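Local coordinates for hypothetical protein Rv2632c/MT2708 (Mycobacterium tuberculosis, PDB 2FGG) that is of unknown function but belongs to the Rv2632c-like family and resembles Rv1738 of the same organism, at residues 9-14 with 28-33; 24-29 with 59-64. One frame throughout, in Å; residues are numbered along the deposited sequence.

Contact 1 of 2, residues 9-14 with 28-33; sequences KTCQID and ARLSWA
Asp14 and Arg29 face each other as an antiparallel hydrogen-bonded pair, where the incoming chain begins to pair with strand 24-32, at the start of strand 14-19. Asp14 N reaches Arg29 O over 3.1 Å, and Arg29 N gives the straighter return bond to Asp14 O at 3.0 Å. Ile13 adds a CA-H...O contact, its CA 3.4 Å from the same Arg29 O, so one carbonyl meets two neighbouring residues. Toward the N-terminus the backbones part, and a water bridges the widening gap by donating to Gln12 O and accepting from Ser31 N. Between the charged ends, OD2 of Asp14 lies 3.5 Å from NH2 of Arg29, a long, weak salt bridge with carboxylate and guanidinium planes 71° apart. The Arg29 chain bends at chi3 (46°), which swings the guanidinium across to Asp14, whose CB lies at its edge.

Apolar contacts occupy the other face. Ile13 divides its branches, CG2 on Ala28 CB (3.8 Å) and CG1 on Leu30 CD1 (4.1 Å), while Cys11 CB also touches Leu30 CD1. Cys11 SG approaches Trp32 CZ3 at 4.2 Å, an oblique sulfur-aromatic contact. The same Leu30 and Trp32 side chains also pack on helix 54-83, where Leu30 meets Leu68 and Leu72 and Trp32 meets Leu75; on its other edge strand 24-32 pairs with strand 35-43.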
ATOM      1  N   LYS A   9       0.068  14.022 -13.960  1.00 69.31           N
ATOM      2  CA  LYS A   9      -0.517  12.729 -14.321  1.00 69.08           C
ATOM      3  C   LYS A   9      -1.351  12.115 -13.193  1.00 68.80           C
ATOM      4  O   LYS A   9      -1.320  12.590 -12.063  1.00 68.50           O
ATOM      5  CB  LYS A   9       0.559  11.751 -14.806  1.00 69.21           C
ATOM      6  CG  LYS A   9       1.857  11.790 -14.026  1.00 69.69           C
ATOM      7  CD  LYS A   9       2.910  10.975 -14.734  1.00 70.59           C
ATOM      8  CE  LYS A   9       4.238  11.676 -14.690  1.00 70.74           C
ATOM      9  NZ  LYS A   9       5.117  11.195 -15.778  1.00 71.94           N
ATOM     10  N   THR A  10      -2.078  11.049 -13.521  1.00 68.76           N
ATOM     11  CA  THR A  10      -3.125  10.499 -12.668  1.00 68.79           C
ATOM     12  C   THR A  10      -3.033   8.981 -12.528  1.00 68.81           C
ATOM     13  O   THR A  10      -3.052   8.250 -13.513  1.00 68.76           O
ATOM     14  CB  THR A  10      -4.525  10.908 -13.205  1.00 68.72           C
ATOM     15  OG1 THR A  10      -4.762  12.288 -12.908  1.00 68.77           O
ATOM     16  CG2 THR A  10      -5.644  10.070 -12.590  1.00 69.24           C
ATOM     17  N   CYS A  11      -2.924   8.521 -11.289  1.00 69.27           N
ATOM     18  CA  CYS A  11      -2.966   7.098 -10.973  1.00 69.74           C
ATOM     19  C   CYS A  11      -4.238   6.790 -10.232  1.00 69.57           C
ATOM     20  O   CYS A  11      -4.935   7.684  -9.759  1.00 69.90           O
ATOM     21  CB  CYS A  11      -1.810   6.689 -10.060  1.00 69.44           C
ATOM     22  SG  CYS A  11      -0.207   7.042 -10.703  1.00 71.52           S
ATOM     23  N   GLN A  12      -4.523   5.503 -10.132  1.00 69.51           N
ATOM     24  CA  GLN A  12      -5.459   5.008  -9.158  1.00 69.33           C
ATOM     25  C   GLN A  12      -4.833   3.840  -8.442  1.00 68.86           C
ATOM     26  O   GLN A  12      -4.180   2.996  -9.059  1.00 68.90           O
ATOM     27  CB  GLN A  12      -6.760   4.593  -9.818  1.00 69.70           C
ATOM     28  CG  GLN A  12      -7.660   5.767 -10.066  1.00 71.28           C
ATOM     29  CD  GLN A  12      -9.055   5.345 -10.370  1.00 73.34           C
ATOM     30  OE1 GLN A  12      -9.288   4.565 -11.297  1.00 74.41           O
ATOM     31  NE2 GLN A  12     -10.007   5.845  -9.588  1.00 74.31           N
ATOM     32  N   ILE A  13      -5.011   3.819  -7.130  1.00 68.02           N
ATOM     33  CA  ILE A  13      -4.615   2.692  -6.325  1.00 67.39           C
ATOM     34  C   ILE A  13      -5.903   1.945  -6.011  1.00 67.43           C
ATOM     35  O   ILE A  13      -6.849   2.529  -5.486  1.00 67.34           O
ATOM     36  CB  ILE A  13      -3.880   3.152  -5.050  1.00 67.13           C
ATOM     37  CG1 ILE A  13      -2.544   3.794  -5.426  1.00 66.29           C
ATOM     38  CG2 ILE A  13      -3.636   1.988  -4.101  1.00 66.75           C
ATOM     39  CD1 ILE A  13      -2.023   4.732  -4.393  1.00 64.26           C
ATOM     40  N   ASP A  14      -5.938   0.666  -6.373  1.00 67.21           N
ATOM     41  CA  ASP A  14      -7.111  -0.181  -6.191  1.00 67.28           C
ATOM     42  C   ASP A  14      -7.014  -0.930  -4.864  1.00 67.21           C
ATOM     43  O   ASP A  14      -6.179  -1.821  -4.717  1.00 67.36           O
ATOM     44  CB  ASP A  14      -7.216  -1.179  -7.349  1.00 67.19           C
ATOM     45  CG  ASP A  14      -7.500  -0.507  -8.697  1.00 67.93           C
ATOM     46  OD1 ASP A  14      -8.362   0.394  -8.770  1.00 68.21           O
ATOM     47  OD2 ASP A  14      -6.871  -0.901  -9.701  1.00 68.99           O
ATOM     48  N   ALA A  28      -3.479  -2.988  -1.368  1.00 65.10           N
ATOM     49  CA  ALA A  28      -3.454  -1.757  -2.173  1.00 65.10           C
ATOM     50  C   ALA A  28      -2.541  -1.937  -3.388  1.00 65.34           C
ATOM     51  O   ALA A  28      -1.320  -2.005  -3.251  1.00 65.55           O
ATOM     52  CB  ALA A  28      -3.007  -0.580  -1.337  1.00 65.19           C
ATOM     53  N   ARG A  29      -3.145  -2.018  -4.574  1.00 65.41           N
ATOM     54  CA  ARG A  29      -2.421  -2.296  -5.811  1.00 65.62           C
ATOM     55  C   ARG A  29      -2.163  -1.037  -6.626  1.00 65.04           C
ATOM     56  O   ARG A  29      -3.078  -0.286  -6.922  1.00 65.10           O
ATOM     57  CB  ARG A  29      -3.177  -3.329  -6.659  1.00 65.43           C
ATOM     58  CG  ARG A  29      -2.526  -3.620  -8.018  1.00 66.64           C
ATOM     59  CD  ARG A  29      -3.353  -4.551  -8.896  1.00 67.06           C
ATOM     60  NE  ARG A  29      -4.768  -4.178  -8.924  1.00 70.62           N
ATOM     61  CZ  ARG A  29      -5.723  -4.861  -9.554  1.00 71.33           C
ATOM     62  NH1 ARG A  29      -5.431  -5.967 -10.235  1.00 71.85           N
ATOM     63  NH2 ARG A  29      -6.978  -4.431  -9.506  1.00 71.72           N
ATOM     64  N   LEU A  30      -0.904  -0.826  -6.986  1.00 64.82           N
ATOM     65  CA  LEU A  30      -0.503   0.272  -7.857  1.00 64.42           C
ATOM     66  C   LEU A  30       0.299  -0.270  -9.046  1.00 64.63           C
ATOM     67  O   LEU A  30       1.224  -1.067  -8.868  1.00 64.81           O
ATOM     68  CB  LEU A  30       0.323   1.299  -7.065  1.00 64.24           C
ATOM     69  CG  LEU A  30       1.065   2.424  -7.802  1.00 63.80           C
ATOM     70  CD1 LEU A  30       0.111   3.372  -8.529  1.00 62.25           C
ATOM     71  CD2 LEU A  30       1.943   3.192  -6.838  1.00 63.60           C
ATOM     72  N   SER A  31      -0.070   0.143 -10.255  1.00 64.66           N
ATOM     73  CA  SER A  31       0.732  -0.138 -11.438  1.00 64.75           C
ATOM     74  C   SER A  31       1.751   0.972 -11.596  1.00 64.80           C
ATOM     75  O   SER A  31       1.383   2.131 -11.790  1.00 64.62           O
ATOM     76  CB  SER A  31      -0.142  -0.224 -12.685  1.00 64.82           C
ATOM     77  OG  SER A  31      -0.808  -1.470 -12.752  1.00 65.56           O
ATOM     78  N   TRP A  32       3.029   0.619 -11.497  1.00 65.22           N
ATOM     79  CA  TRP A  32       4.098   1.623 -11.506  1.00 65.80           C
ATOM     80  C   TRP A  32       5.393   1.137 -12.152  1.00 66.39           C
ATOM     81  O   TRP A  32       5.893   0.060 -11.830  1.00 66.50           O
ATOM     82  CB  TRP A  32       4.377   2.146 -10.089  1.00 65.41           C
ATOM     83  CG  TRP A  32       5.316   3.307 -10.081  1.00 64.91           C
ATOM     84  CD1 TRP A  32       6.636   3.292  -9.739  1.00 64.63           C
ATOM     85  CD2 TRP A  32       5.015   4.652 -10.464  1.00 64.84           C
ATOM     86  NE1 TRP A  32       7.174   4.547  -9.875  1.00 64.49           N
ATOM     87  CE2 TRP A  32       6.202   5.402 -10.321  1.00 64.68           C
ATOM     88  CE3 TRP A  32       3.855   5.298 -10.916  1.00 64.53           C
ATOM     89  CZ2 TRP A  32       6.264   6.771 -10.611  1.00 64.78           C
ATOM     90  CZ3 TRP A  32       3.919   6.659 -11.210  1.00 64.62           C
ATOM     91  CH2 TRP A  32       5.115   7.378 -11.052  1.00 64.81           C
ATOM     92  N   ALA A  33       5.924   1.955 -13.061  1.00 67.13           N
ATOM     93  CA  ALA A  33       7.158   1.663 -13.780  1.00 67.71           C
ATOM     94  C   ALA A  33       7.134   0.252 -14.355  1.00 68.34           C
ATOM     95  O   ALA A  33       8.114  -0.486 -14.259  1.00 68.65           O
ATOM     96  CB  ALA A  33       8.369   1.868 -12.873  1.00 67.66           C
TER
HETATM   97  O   HOH W   1      -2.715   1.514 -10.410  1.00 62.22           O

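Contact 2 of 2, residues 24-29 with 59-64; sequences TRAKAR and LAIARA
Helix 54-83 packs against one face of the three-stranded antiparallel sheet, and here it lies over the central strand, 24-32. The axes of strand 24-29 and helix 59-64 approach to 6.9 Å and cross at -39°, a close approach made possible by alanines on both sides. Ala26 points at the helix, its CB 3.7 Å from Ala60 CB and 3.6 Å from Ala60 O, an oxygen that also accepts the helical bond from Ala64 N. One turn on, Ala64 sets its CB 3.6 Å from Ala26 O and 4.0 Å from Ala26 CB, so the strand methyl is flanked by two helix methyls. Ala28 CB extends the row, 4.3 Å from Ala64 CB.

Ile61 points away at its CB, yet CG1 stands beside its own backbone N (chi1 -63°) and comes within 4.2 Å of Ala26 CB. At the beginning of the strand Thr24 OG1 lies 3.9 Å from Ala60 CB. No hydrogen bond joins the two segments. Arg25 points away from the helix and pairs with Glu18. One long helix laid across a three-stranded antiparallel meander gives the chain its beta-beta-beta-alpha topology, and this largely alanine interface is where they come together.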
ATOM      1  N   THR A  24      -9.095  -9.049   9.348  1.00 72.84           N
ATOM      2  CA  THR A  24      -9.328  -8.302   8.118  1.00 71.27           C
ATOM      3  C   THR A  24      -8.024  -7.887   7.414  1.00 70.28           C
ATOM      4  O   THR A  24      -7.082  -7.416   8.048  1.00 70.10           O
ATOM      5  CB  THR A  24     -10.332  -7.122   8.336  1.00 71.22           C
ATOM      6  OG1 THR A  24      -9.933  -5.976   7.577  1.00 71.06           O
ATOM      7  CG2 THR A  24     -10.442  -6.745   9.807  1.00 71.04           C
ATOM      8  N   ARG A  25      -7.986  -8.093   6.101  1.00 69.17           N
ATOM      9  CA  ARG A  25      -6.793  -7.838   5.296  1.00 68.29           C
ATOM     10  C   ARG A  25      -7.079  -6.887   4.146  1.00 67.28           C
ATOM     11  O   ARG A  25      -8.078  -7.020   3.452  1.00 66.92           O
ATOM     12  CB  ARG A  25      -6.234  -9.145   4.729  1.00 68.65           C
ATOM     13  CG  ARG A  25      -4.966  -8.979   3.898  1.00 69.87           C
ATOM     14  CD  ARG A  25      -5.068  -9.740   2.582  1.00 72.39           C
ATOM     15  NE  ARG A  25      -4.834 -11.169   2.752  1.00 73.96           N
ATOM     16  CZ  ARG A  25      -5.269 -12.111   1.917  1.00 75.24           C
ATOM     17  NH1 ARG A  25      -5.979 -11.789   0.842  1.00 75.64           N
ATOM     18  NH2 ARG A  25      -5.003 -13.385   2.171  1.00 75.41           N
ATOM     19  N   ALA A  26      -6.185  -5.931   3.947  1.00 66.39           N
ATOM     20  CA  ALA A  26      -6.281  -5.029   2.815  1.00 65.76           C
ATOM     21  C   ALA A  26      -5.097  -5.187   1.874  1.00 65.44           C
ATOM     22  O   ALA A  26      -3.964  -5.414   2.300  1.00 65.31           O
ATOM     23  CB  ALA A  26      -6.414  -3.591   3.271  1.00 65.32           C
ATOM     24  N   LYS A  27      -5.395  -5.088   0.585  1.00 65.17           N
ATOM     25  CA  LYS A  27      -4.398  -5.054  -0.459  1.00 64.96           C
ATOM     26  C   LYS A  27      -4.571  -3.749  -1.229  1.00 65.08           C
ATOM     27  O   LYS A  27      -5.684  -3.424  -1.643  1.00 65.16           O
ATOM     28  CB  LYS A  27      -4.557  -6.262  -1.377  1.00 64.71           C
ATOM     29  CG  LYS A  27      -4.090  -7.562  -0.739  1.00 64.69           C
ATOM     30  CD  LYS A  27      -4.417  -8.770  -1.592  1.00 63.47           C
ATOM     31  CE  LYS A  27      -3.720  -9.990  -1.053  1.00 63.36           C
ATOM     32  NZ  LYS A  27      -3.639 -11.046  -2.089  1.00 64.13           N
ATOM     33  N   ALA A  28      -3.479  -2.988  -1.368  1.00 65.10           N
ATOM     34  CA  ALA A  28      -3.454  -1.757  -2.173  1.00 65.10           C
ATOM     35  C   ALA A  28      -2.541  -1.937  -3.388  1.00 65.34           C
ATOM     36  O   ALA A  28      -1.320  -2.005  -3.251  1.00 65.55           O
ATOM     37  CB  ALA A  28      -3.007  -0.580  -1.337  1.00 65.19           C
ATOM     38  N   ARG A  29      -3.145  -2.018  -4.574  1.00 65.41           N
ATOM     39  CA  ARG A  29      -2.421  -2.296  -5.811  1.00 65.62           C
ATOM     40  C   ARG A  29      -2.163  -1.037  -6.626  1.00 65.04           C
ATOM     41  O   ARG A  29      -3.078  -0.286  -6.922  1.00 65.10           O
ATOM     42  CB  ARG A  29      -3.177  -3.329  -6.659  1.00 65.43           C
ATOM     43  CG  ARG A  29      -2.526  -3.620  -8.018  1.00 66.64           C
ATOM     44  CD  ARG A  29      -3.353  -4.551  -8.896  1.00 67.06           C
ATOM     45  NE  ARG A  29      -4.768  -4.178  -8.924  1.00 70.62           N
ATOM     46  CZ  ARG A  29      -5.723  -4.861  -9.554  1.00 71.33           C
ATOM     47  NH1 ARG A  29      -5.431  -5.967 -10.235  1.00 71.85           N
ATOM     48  NH2 ARG A  29      -6.978  -4.431  -9.506  1.00 71.72           N
ATOM     49  N   LEU A  59      -7.628   0.220   9.728  1.00 52.29           N
ATOM     50  CA  LEU A  59      -6.311  -0.199  10.200  1.00 51.77           C
ATOM     51  C   LEU A  59      -5.597  -1.066   9.167  1.00 52.12           C
ATOM     52  O   LEU A  59      -4.388  -0.945   8.977  1.00 52.34           O
ATOM     53  CB  LEU A  59      -6.414  -0.940  11.535  1.00 51.54           C
ATOM     54  CG  LEU A  59      -5.131  -1.444  12.208  1.00 50.91           C
ATOM     55  CD1 LEU A  59      -4.048  -0.380  12.246  1.00 49.81           C
ATOM     56  CD2 LEU A  59      -5.427  -1.951  13.613  1.00 50.87           C
ATOM     57  N   ALA A  60      -6.342  -1.949   8.512  1.00 52.44           N
ATOM     58  CA  ALA A  60      -5.786  -2.773   7.456  1.00 52.81           C
ATOM     59  C   ALA A  60      -5.344  -1.902   6.293  1.00 53.25           C
ATOM     60  O   ALA A  60      -4.262  -2.098   5.760  1.00 54.17           O
ATOM     61  CB  ALA A  60      -6.783  -3.796   6.995  1.00 52.53           C
ATOM     62  N   ILE A  61      -6.177  -0.945   5.899  1.00 53.59           N
ATOM     63  CA  ILE A  61      -5.837  -0.050   4.800  1.00 54.13           C
ATOM     64  C   ILE A  61      -4.588   0.754   5.145  1.00 54.50           C
ATOM     65  O   ILE A  61      -3.686   0.883   4.328  1.00 55.44           O
ATOM     66  CB  ILE A  61      -6.993   0.912   4.452  1.00 54.26           C
ATOM     67  CG1 ILE A  61      -8.217   0.137   3.965  1.00 54.67           C
ATOM     68  CG2 ILE A  61      -6.572   1.879   3.370  1.00 54.84           C
ATOM     69  CD1 ILE A  61      -9.455   1.001   3.829  1.00 56.00           C
ATOM     70  N   ALA A  62      -4.532   1.284   6.361  1.00 54.50           N
ATOM     71  CA  ALA A  62      -3.374   2.036   6.811  1.00 54.42           C
ATOM     72  C   ALA A  62      -2.091   1.208   6.692  1.00 54.53           C
ATOM     73  O   ALA A  62      -1.082   1.692   6.205  1.00 55.26           O
ATOM     74  CB  ALA A  62      -3.586   2.534   8.238  1.00 53.89           C
ATOM     75  N   ARG A  63      -2.132  -0.042   7.130  1.00 54.58           N
ATOM     76  CA  ARG A  63      -0.962  -0.924   7.046  1.00 54.37           C
ATOM     77  C   ARG A  63      -0.616  -1.298   5.599  1.00 55.17           C
ATOM     78  O   ARG A  63       0.557  -1.402   5.246  1.00 55.68           O
ATOM     79  CB  ARG A  63      -1.169  -2.163   7.903  1.00 53.47           C
ATOM     80  CG  ARG A  63      -1.395  -1.819   9.349  1.00 51.83           C
ATOM     81  CD  ARG A  63      -1.634  -3.019  10.210  1.00 49.30           C
ATOM     82  NE  ARG A  63      -1.281  -2.699  11.587  1.00 48.81           N
ATOM     83  CZ  ARG A  63      -1.819  -3.263  12.657  1.00 47.97           C
ATOM     84  NH1 ARG A  63      -2.754  -4.186  12.522  1.00 47.31           N
ATOM     85  NH2 ARG A  63      -1.428  -2.889  13.867  1.00 48.21           N
ATOM     86  N   ALA A  64      -1.639  -1.477   4.769  1.00 55.56           N
ATOM     87  CA  ALA A  64      -1.439  -1.718   3.353  1.00 56.27           C
ATOM     88  C   ALA A  64      -0.744  -0.541   2.675  1.00 56.63           C
ATOM     89  O   ALA A  64       0.161  -0.736   1.887  1.00 57.48           O
ATOM     90  CB  ALA A  64      -2.748  -2.031   2.677  1.00 55.85           C
TER

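Overall arrangement
Strand 24-32 carries both contacts, whose centres lie about 15 Å apart. Contact 2 uses its first half and contact 1 its second, overlapping at Ala28 and Arg29. Ala28 takes part in both, its methyl serving the N-terminal segment and the helix at once. Arg29 belongs to contact 1 alone, through its backbone and side chain. Contact 2 is buried, centred about 7 Å from the centre of the chain; contact 1, at about 10 Å, is partly buried, most of its residues being exposed. With no ligand or known active site to relate them to, together they tie the N-terminal segment and the helix to the central strand.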